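Local coordinates for protein FAD-dependent pyridine nucleotide-disulphide oxidoreductase (Desulfovibrio vulgaris, PDB 3IWA) that probably uses FAD to pass electrons from a reduced pyridine nucleotide to a disulphide or related acceptor, as other members of its oxidoreductase family do, at residues I170-A175 / Q194-F199; S177-W182 / K343-S348. All coordinates share one frame; numbering follows the deposited sequence.

Contact 1: I170-A175 / Q194-F199; sequences IGLEMA and QIMPGF
L172 meets the 194-199 loop through a single methyl group in a buried contact. Its CD1 rests 3.6 Å from M196 CG and 3.9 Å from I195 CD1, so one branch of the leucine serves two neighbouring loop residues, and both touches are purely apolar. L172 and I195 run across each other at about a right angle. M196 crosses the leucine obliquely; bent at chi2 and chi3, it keeps SD 4.0 Å from L172 CD1. CG1 of I195 lies between the backbone N and carbonyl carbon (chi1 64°), and from there CD1 reaches the L172 methyl. Helix 202-214 packs around this first shell, with L212 on L172 and L208 on M196. Behind it the loop is braced by its own polar groups: Q194 NE2 donates to I195 O over 3.1 Å, the carbonyl lying close to the plane of the amide, and also to T200 O, while F199 N closes a turn onto M196 O at 3.0 Å. M196 is further tied by backbone bonding to G167. The contact thus packs the helix after the glycine-rich turn (G166, G168, G171) against the loop following the next strand, 185-189, consistent with a Rossmann-type dinucleotide-binding fold.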
ATOM      1  N   ILE A 170       9.786 -12.759  16.682  1.00 41.66           N
ATOM      2  CA  ILE A 170      10.179 -12.452  18.057  1.00 42.13           C
ATOM      3  C   ILE A 170      11.683 -12.653  18.281  1.00 41.62           C
ATOM      4  O   ILE A 170      12.394 -11.758  18.746  1.00 41.51           O
ATOM      5  CB  ILE A 170       9.381 -13.337  19.043  1.00 42.91           C
ATOM      6  CG1 ILE A 170       7.885 -12.990  18.958  1.00 44.73           C
ATOM      7  CG2 ILE A 170       9.864 -13.153  20.461  1.00 41.73           C
ATOM      8  CD1 ILE A 170       7.563 -11.626  19.434  1.00 44.36           C
ATOM      9  N   GLY A 171      12.177 -13.822  17.929  1.00 41.33           N
ATOM     10  CA  GLY A 171      13.603 -14.097  18.088  1.00 41.56           C
ATOM     11  C   GLY A 171      14.495 -13.032  17.459  1.00 41.75           C
ATOM     12  O   GLY A 171      15.437 -12.538  18.077  1.00 41.21           O
ATOM     13  N   LEU A 172      14.200 -12.663  16.223  1.00 42.38           N
ATOM     14  CA  LEU A 172      15.082 -11.757  15.520  1.00 43.39           C
ATOM     15  C   LEU A 172      14.999 -10.374  16.110  1.00 44.43           C
ATOM     16  O   LEU A 172      16.014  -9.732  16.265  1.00 43.98           O
ATOM     17  CB  LEU A 172      14.769 -11.710  14.026  1.00 43.86           C
ATOM     18  CG  LEU A 172      15.006 -12.970  13.197  1.00 43.63           C
ATOM     19  CD1 LEU A 172      15.190 -12.518  11.759  1.00 44.51           C
ATOM     20  CD2 LEU A 172      16.206 -13.720  13.677  1.00 42.53           C
ATOM     21  N   GLU A 173      13.797  -9.912  16.447  1.00 46.59           N
ATOM     22  CA  GLU A 173      13.666  -8.587  17.094  1.00 48.41           C
ATOM     23  C   GLU A 173      14.444  -8.540  18.420  1.00 47.61           C
ATOM     24  O   GLU A 173      15.053  -7.529  18.735  1.00 46.14           O
ATOM     25  CB  GLU A 173      12.198  -8.201  17.347  1.00 49.47           C
ATOM     26  CG  GLU A 173      11.274  -8.178  16.098  1.00 54.65           C
ATOM     27  CD  GLU A 173      11.100  -6.781  15.519  1.00 61.39           C
ATOM     28  OE1 GLU A 173      12.114  -6.203  15.044  1.00 65.87           O
ATOM     29  OE2 GLU A 173       9.951  -6.266  15.534  1.00 65.00           O
ATOM     30  N   MET A 174      14.390  -9.631  19.193  1.00 47.73           N
ATOM     31  CA  MET A 174      15.124  -9.709  20.456  1.00 47.96           C
ATOM     32  C   MET A 174      16.633  -9.737  20.168  1.00 47.51           C
ATOM     33  O   MET A 174      17.393  -9.063  20.848  1.00 45.82           O
ATOM     34  CB  MET A 174      14.722 -10.937  21.289  1.00 48.09           C
ATOM     35  CG  MET A 174      13.373 -10.838  22.012  1.00 49.74           C
ATOM     36  SD  MET A 174      13.337  -9.786  23.474  1.00 51.00           S
ATOM     37  CE  MET A 174      15.069  -9.597  23.849  1.00 43.50           C
ATOM     38  N   ALA A 175      17.054 -10.500  19.161  1.00 47.51           N
ATOM     39  CA  ALA A 175      18.493 -10.561  18.816  1.00 48.47           C
ATOM     40  C   ALA A 175      19.058  -9.159  18.655  1.00 49.03           C
ATOM     41  O   ALA A 175      20.080  -8.803  19.241  1.00 48.06           O
ATOM     42  CB  ALA A 175      18.720 -11.353  17.533  1.00 47.91           C
ATOM     43  N   GLN A 194      16.445 -22.466   7.907  1.00 38.09           N
ATOM     44  CA  GLN A 194      16.520 -21.053   7.651  1.00 38.23           C
ATOM     45  C   GLN A 194      15.937 -20.299   8.834  1.00 38.50           C
ATOM     46  O   GLN A 194      15.101 -20.828   9.539  1.00 39.05           O
ATOM     47  CB  GLN A 194      15.741 -20.708   6.366  1.00 37.84           C
ATOM     48  CG  GLN A 194      14.257 -21.116   6.392  1.00 37.97           C
ATOM     49  CD  GLN A 194      13.424 -20.447   5.304  1.00 37.00           C
ATOM     50  OE1 GLN A 194      13.214 -21.021   4.243  1.00 36.19           O
ATOM     51  NE2 GLN A 194      12.985 -19.208   5.554  1.00 33.25           N
ATOM     52  N   ILE A 195      16.380 -19.064   9.044  1.00 38.58           N
ATOM     53  CA  ILE A 195      15.683 -18.145   9.917  1.00 38.51           C
ATOM     54  C   ILE A 195      14.443 -17.624   9.196  1.00 38.78           C
ATOM     55  O   ILE A 195      14.321 -17.763   7.968  1.00 39.89           O
ATOM     56  CB  ILE A 195      16.588 -16.975  10.381  1.00 38.85           C
ATOM     57  CG1 ILE A 195      17.015 -16.102   9.197  1.00 38.18           C
ATOM     58  CG2 ILE A 195      17.802 -17.527  11.225  1.00 39.01           C
ATOM     59  CD1 ILE A 195      17.538 -14.743   9.613  1.00 36.82           C
ATOM     60  N   MET A 196      13.526 -17.043   9.975  1.00 37.81           N
ATOM     61  CA  MET A 196      12.192 -16.627   9.525  1.00 36.97           C
ATOM     62  C   MET A 196      11.398 -17.673   8.708  1.00 36.69           C
ATOM     63  O   MET A 196      10.729 -17.314   7.741  1.00 34.96           O
ATOM     64  CB  MET A 196      12.284 -15.310   8.753  1.00 37.01           C
ATOM     65  CG  MET A 196      12.716 -14.121   9.607  1.00 36.23           C
ATOM     66  SD  MET A 196      11.480 -13.604  10.770  1.00 31.12           S
ATOM     67  CE  MET A 196      10.724 -12.400   9.724  1.00 39.85           C
ATOM     68  N   PRO A 197      11.414 -18.951   9.129  1.00 36.82           N
ATOM     69  CA  PRO A 197      10.692 -19.925   8.337  1.00 37.87           C
ATOM     70  C   PRO A 197       9.200 -19.632   8.298  1.00 38.90           C
ATOM     71  O   PRO A 197       8.618 -19.298   9.306  1.00 37.33           O
ATOM     72  CB  PRO A 197      10.983 -21.253   9.047  1.00 38.24           C
ATOM     73  CG  PRO A 197      11.458 -20.889  10.412  1.00 37.70           C
ATOM     74  CD  PRO A 197      12.112 -19.573  10.262  1.00 37.68           C
ATOM     75  N   GLY A 198       8.609 -19.714   7.109  1.00 40.04           N
ATOM     76  CA  GLY A 198       7.200 -19.400   6.944  1.00 40.59           C
ATOM     77  C   GLY A 198       6.889 -17.922   6.753  1.00 41.45           C
ATOM     78  O   GLY A 198       5.745 -17.589   6.459  1.00 41.99           O
ATOM     79  N   PHE A 199       7.872 -17.039   6.958  1.00 41.77           N
ATOM     80  CA  PHE A 199       7.700 -15.600   6.743  1.00 42.69           C
ATOM     81  C   PHE A 199       8.457 -15.060   5.511  1.00 41.81           C
ATOM     82  O   PHE A 199       7.906 -14.236   4.783  1.00 41.92           O
ATOM     83  CB  PHE A 199       8.136 -14.812   7.970  1.00 43.87           C
ATOM     84  CG  PHE A 199       7.136 -14.844   9.119  1.00 48.57           C
ATOM     85  CD1 PHE A 199       6.602 -13.662   9.615  1.00 50.96           C
ATOM     86  CD2 PHE A 199       6.748 -16.051   9.709  1.00 52.47           C
ATOM     87  CE1 PHE A 199       5.696 -13.677  10.656  1.00 53.45           C
ATOM     88  CE2 PHE A 199       5.835 -16.076  10.757  1.00 53.25           C
ATOM     89  CZ  PHE A 199       5.308 -14.883  11.230  1.00 53.86           C
TER

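Contact 2: S177-W182 / K343-S348; sequences SLADMW and KLFEGS
An edge-on contact between an aromatic ring and a helix, near the protein surface, joins the last turns of helix 169-182 to the hairpin turn linking strands 340-343 and 348-353. The F345 ring presents its rim to two successive helix residues, A179 and D180. D180 OD1 lies near the ring plane, 3.4 Å from F345 CE1 and 3.6 Å from F345 CD1, and the carboxylate is turned 88° to the ring. Such placement sets a negatively charged oxygen against the slightly positive C-H rim, an approach that is probably mildly attractive. Further round the same edge, A179 CB packs on F345 CZ at 4.0 Å. With CG anti to the carbonyl carbon, chi1 -71° carries the ring's far end to the helix, although CB itself does not point at it. The turn is closed by L344 N bonding to G347 O at 3.0 Å, while K343 NZ curls back to L344 O at 2.6 Å, coming from above the carbonyl plane. D211 of helix 202-214 receives the backbone N-H groups of F345, E346 and G347, and E346 forms a salt bridge with K214; the hairpin tip is thus held by helix 202-214 while F345 reaches on to helix 169-182.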
ATOM      1  N   SER A 177      17.651  -6.133  19.454  1.00 51.27           N
ATOM      2  CA  SER A 177      17.559  -5.295  20.642  1.00 52.04           C
ATOM      3  C   SER A 177      18.665  -5.542  21.646  1.00 51.75           C
ATOM      4  O   SER A 177      19.251  -4.594  22.164  1.00 51.28           O
ATOM      5  CB  SER A 177      16.247  -5.529  21.365  1.00 52.52           C
ATOM      6  OG  SER A 177      15.182  -4.935  20.656  1.00 54.98           O
ATOM      7  N   LEU A 178      18.907  -6.810  21.955  1.00 51.65           N
ATOM      8  CA  LEU A 178      19.915  -7.163  22.942  1.00 51.86           C
ATOM      9  C   LEU A 178      21.289  -6.721  22.458  1.00 53.08           C
ATOM     10  O   LEU A 178      22.024  -6.104  23.215  1.00 52.86           O
ATOM     11  CB  LEU A 178      19.903  -8.663  23.284  1.00 51.37           C
ATOM     12  CG  LEU A 178      18.607  -9.238  23.884  1.00 50.34           C
ATOM     13  CD1 LEU A 178      18.709 -10.729  24.172  1.00 46.74           C
ATOM     14  CD2 LEU A 178      18.220  -8.493  25.147  1.00 50.17           C
ATOM     15  N   ALA A 179      21.636  -7.008  21.208  1.00 54.62           N
ATOM     16  CA  ALA A 179      22.955  -6.612  20.703  1.00 56.31           C
ATOM     17  C   ALA A 179      23.076  -5.096  20.555  1.00 58.08           C
ATOM     18  O   ALA A 179      24.134  -4.529  20.800  1.00 59.05           O
ATOM     19  CB  ALA A 179      23.277  -7.311  19.390  1.00 55.78           C
ATOM     20  N   ASP A 180      21.986  -4.424  20.200  1.00 60.08           N
ATOM     21  CA  ASP A 180      22.054  -2.994  19.853  1.00 61.35           C
ATOM     22  C   ASP A 180      21.822  -2.026  21.015  1.00 62.12           C
ATOM     23  O   ASP A 180      22.481  -1.002  21.094  1.00 62.49           O
ATOM     24  CB  ASP A 180      21.068  -2.681  18.720  1.00 61.61           C
ATOM     25  CG  ASP A 180      21.676  -1.817  17.645  1.00 62.12           C
ATOM     26  OD1 ASP A 180      22.866  -2.027  17.310  1.00 63.56           O
ATOM     27  OD2 ASP A 180      20.965  -0.933  17.132  1.00 63.23           O
ATOM     28  N   MET A 181      20.861  -2.321  21.886  1.00 63.05           N
ATOM     29  CA  MET A 181      20.599  -1.466  23.045  1.00 63.55           C
ATOM     30  C   MET A 181      21.656  -1.708  24.095  1.00 63.55           C
ATOM     31  O   MET A 181      22.040  -0.784  24.798  1.00 63.98           O
ATOM     32  CB  MET A 181      19.247  -1.763  23.719  1.00 64.06           C
ATOM     33  CG  MET A 181      17.966  -1.375  22.958  1.00 65.54           C
ATOM     34  SD  MET A 181      16.526  -2.319  23.595  1.00 66.70           S
ATOM     35  CE  MET A 181      16.250  -1.618  25.221  1.00 64.67           C
ATOM     36  N   TRP A 182      22.101  -2.951  24.236  1.00 62.93           N
ATOM     37  CA  TRP A 182      22.899  -3.303  25.394  1.00 62.75           C
ATOM     38  C   TRP A 182      24.257  -3.917  25.115  1.00 61.70           C
ATOM     39  O   TRP A 182      24.977  -4.219  26.069  1.00 61.56           O
ATOM     40  CB  TRP A 182      22.117  -4.266  26.273  1.00 63.38           C
ATOM     41  CG  TRP A 182      20.840  -3.731  26.772  1.00 66.25           C
ATOM     42  CD1 TRP A 182      19.602  -4.260  26.569  1.00 68.83           C
ATOM     43  CD2 TRP A 182      20.654  -2.560  27.572  1.00 69.22           C
ATOM     44  NE1 TRP A 182      18.651  -3.494  27.199  1.00 70.44           N
ATOM     45  CE2 TRP A 182      19.270  -2.442  27.820  1.00 70.39           C
ATOM     46  CE3 TRP A 182      21.521  -1.596  28.101  1.00 70.30           C
ATOM     47  CZ2 TRP A 182      18.731  -1.402  28.569  1.00 71.48           C
ATOM     48  CZ3 TRP A 182      20.987  -0.566  28.854  1.00 71.46           C
ATOM     49  CH2 TRP A 182      19.604  -0.475  29.080  1.00 72.27           C
ATOM     50  N   LYS A 343      12.355  -4.783  11.494  1.00 51.26           N
ATOM     51  CA  LYS A 343      13.489  -3.911  11.294  1.00 53.04           C
ATOM     52  C   LYS A 343      14.720  -4.580  11.922  1.00 52.93           C
ATOM     53  O   LYS A 343      14.685  -5.006  13.086  1.00 51.94           O
ATOM     54  CB  LYS A 343      13.201  -2.541  11.904  1.00 54.06           C
ATOM     55  CG  LYS A 343      14.408  -1.588  11.988  1.00 57.89           C
ATOM     56  CD  LYS A 343      14.511  -0.606  10.816  1.00 61.42           C
ATOM     57  CE  LYS A 343      15.904   0.071  10.771  1.00 63.36           C
ATOM     58  NZ  LYS A 343      17.036  -0.909  10.594  1.00 64.09           N
ATOM     59  N   LEU A 344      15.775  -4.711  11.113  1.00 53.04           N
ATOM     60  CA  LEU A 344      17.039  -5.333  11.530  1.00 53.82           C
ATOM     61  C   LEU A 344      18.093  -4.221  11.680  1.00 54.44           C
ATOM     62  O   LEU A 344      17.746  -3.064  11.865  1.00 54.82           O
ATOM     63  CB  LEU A 344      17.472  -6.465  10.565  1.00 53.52           C
ATOM     64  CG  LEU A 344      16.462  -7.591  10.315  1.00 52.61           C
ATOM     65  CD1 LEU A 344      16.943  -8.526   9.245  1.00 51.51           C
ATOM     66  CD2 LEU A 344      16.198  -8.344  11.581  1.00 50.73           C
ATOM     67  N   PHE A 345      19.372  -4.543  11.638  1.00 55.56           N
ATOM     68  CA  PHE A 345      20.379  -3.519  11.927  1.00 56.22           C
ATOM     69  C   PHE A 345      20.361  -2.442  10.862  1.00 57.30           C
ATOM     70  O   PHE A 345      20.175  -1.279  11.169  1.00 58.06           O
ATOM     71  CB  PHE A 345      21.753  -4.141  12.090  1.00 55.93           C
ATOM     72  CG  PHE A 345      21.880  -4.927  13.351  1.00 53.79           C
ATOM     73  CD1 PHE A 345      22.221  -4.300  14.532  1.00 53.80           C
ATOM     74  CD2 PHE A 345      21.604  -6.280  13.366  1.00 51.29           C
ATOM     75  CE1 PHE A 345      22.322  -5.021  15.727  1.00 54.24           C
ATOM     76  CE2 PHE A 345      21.697  -7.021  14.536  1.00 51.77           C
ATOM     77  CZ  PHE A 345      22.063  -6.392  15.728  1.00 53.78           C
ATOM     78  N   GLU A 346      20.510  -2.845   9.611  1.00 58.39           N
ATOM     79  CA  GLU A 346      20.512  -1.905   8.482  1.00 58.96           C
ATOM     80  C   GLU A 346      19.323  -2.128   7.531  1.00 57.53           C
ATOM     81  O   GLU A 346      18.724  -1.173   7.056  1.00 58.79           O
ATOM     82  CB  GLU A 346      21.840  -2.000   7.720  1.00 59.93           C
ATOM     83  CG  GLU A 346      23.077  -1.675   8.582  1.00 62.81           C
ATOM     84  CD  GLU A 346      24.267  -2.557   8.229  1.00 67.90           C
ATOM     85  OE1 GLU A 346      24.546  -2.703   7.011  1.00 71.72           O
ATOM     86  OE2 GLU A 346      24.918  -3.104   9.155  1.00 69.55           O
ATOM     87  N   GLY A 347      18.957  -3.369   7.267  1.00 55.45           N
ATOM     88  CA  GLY A 347      17.811  -3.618   6.399  1.00 53.56           C
ATOM     89  C   GLY A 347      16.517  -3.782   7.162  1.00 51.73           C
ATOM     90  O   GLY A 347      16.513  -3.866   8.382  1.00 51.18           O
ATOM     91  N   SER A 348      15.426  -3.817   6.405  1.00 49.47           N
ATOM     92  CA  SER A 348      14.105  -4.142   6.881  1.00 47.97           C
ATOM     93  C   SER A 348      13.569  -5.221   5.998  1.00 45.94           C
ATOM     94  O   SER A 348      13.867  -5.242   4.830  1.00 46.41           O
ATOM     95  CB  SER A 348      13.195  -2.945   6.765  1.00 48.08           C
ATOM     96  OG  SER A 348      13.524  -2.006   7.768  1.00 50.49           O
TER

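Overall arrangement
Together the contacts allow a comparison of two places along one helix. Both use helix 169-182: contact 1 takes its beginning and contact 2 its last turns, with centres about 13 Å apart. Contact 1 is buried and wholly apolar, joining the helix to a loop within the same family region. Contact 2, at the surface, brings in the dimerisation region from much farther along the chain and sets an alanine methyl and a carboxylate against one aromatic edge. The two sites adjoin, since L172 CD1 lies 4.3 Å from L344 CD2. Helix 202-214 backs both: L212 packs on L172 and F345, and L208 on M196 and L344.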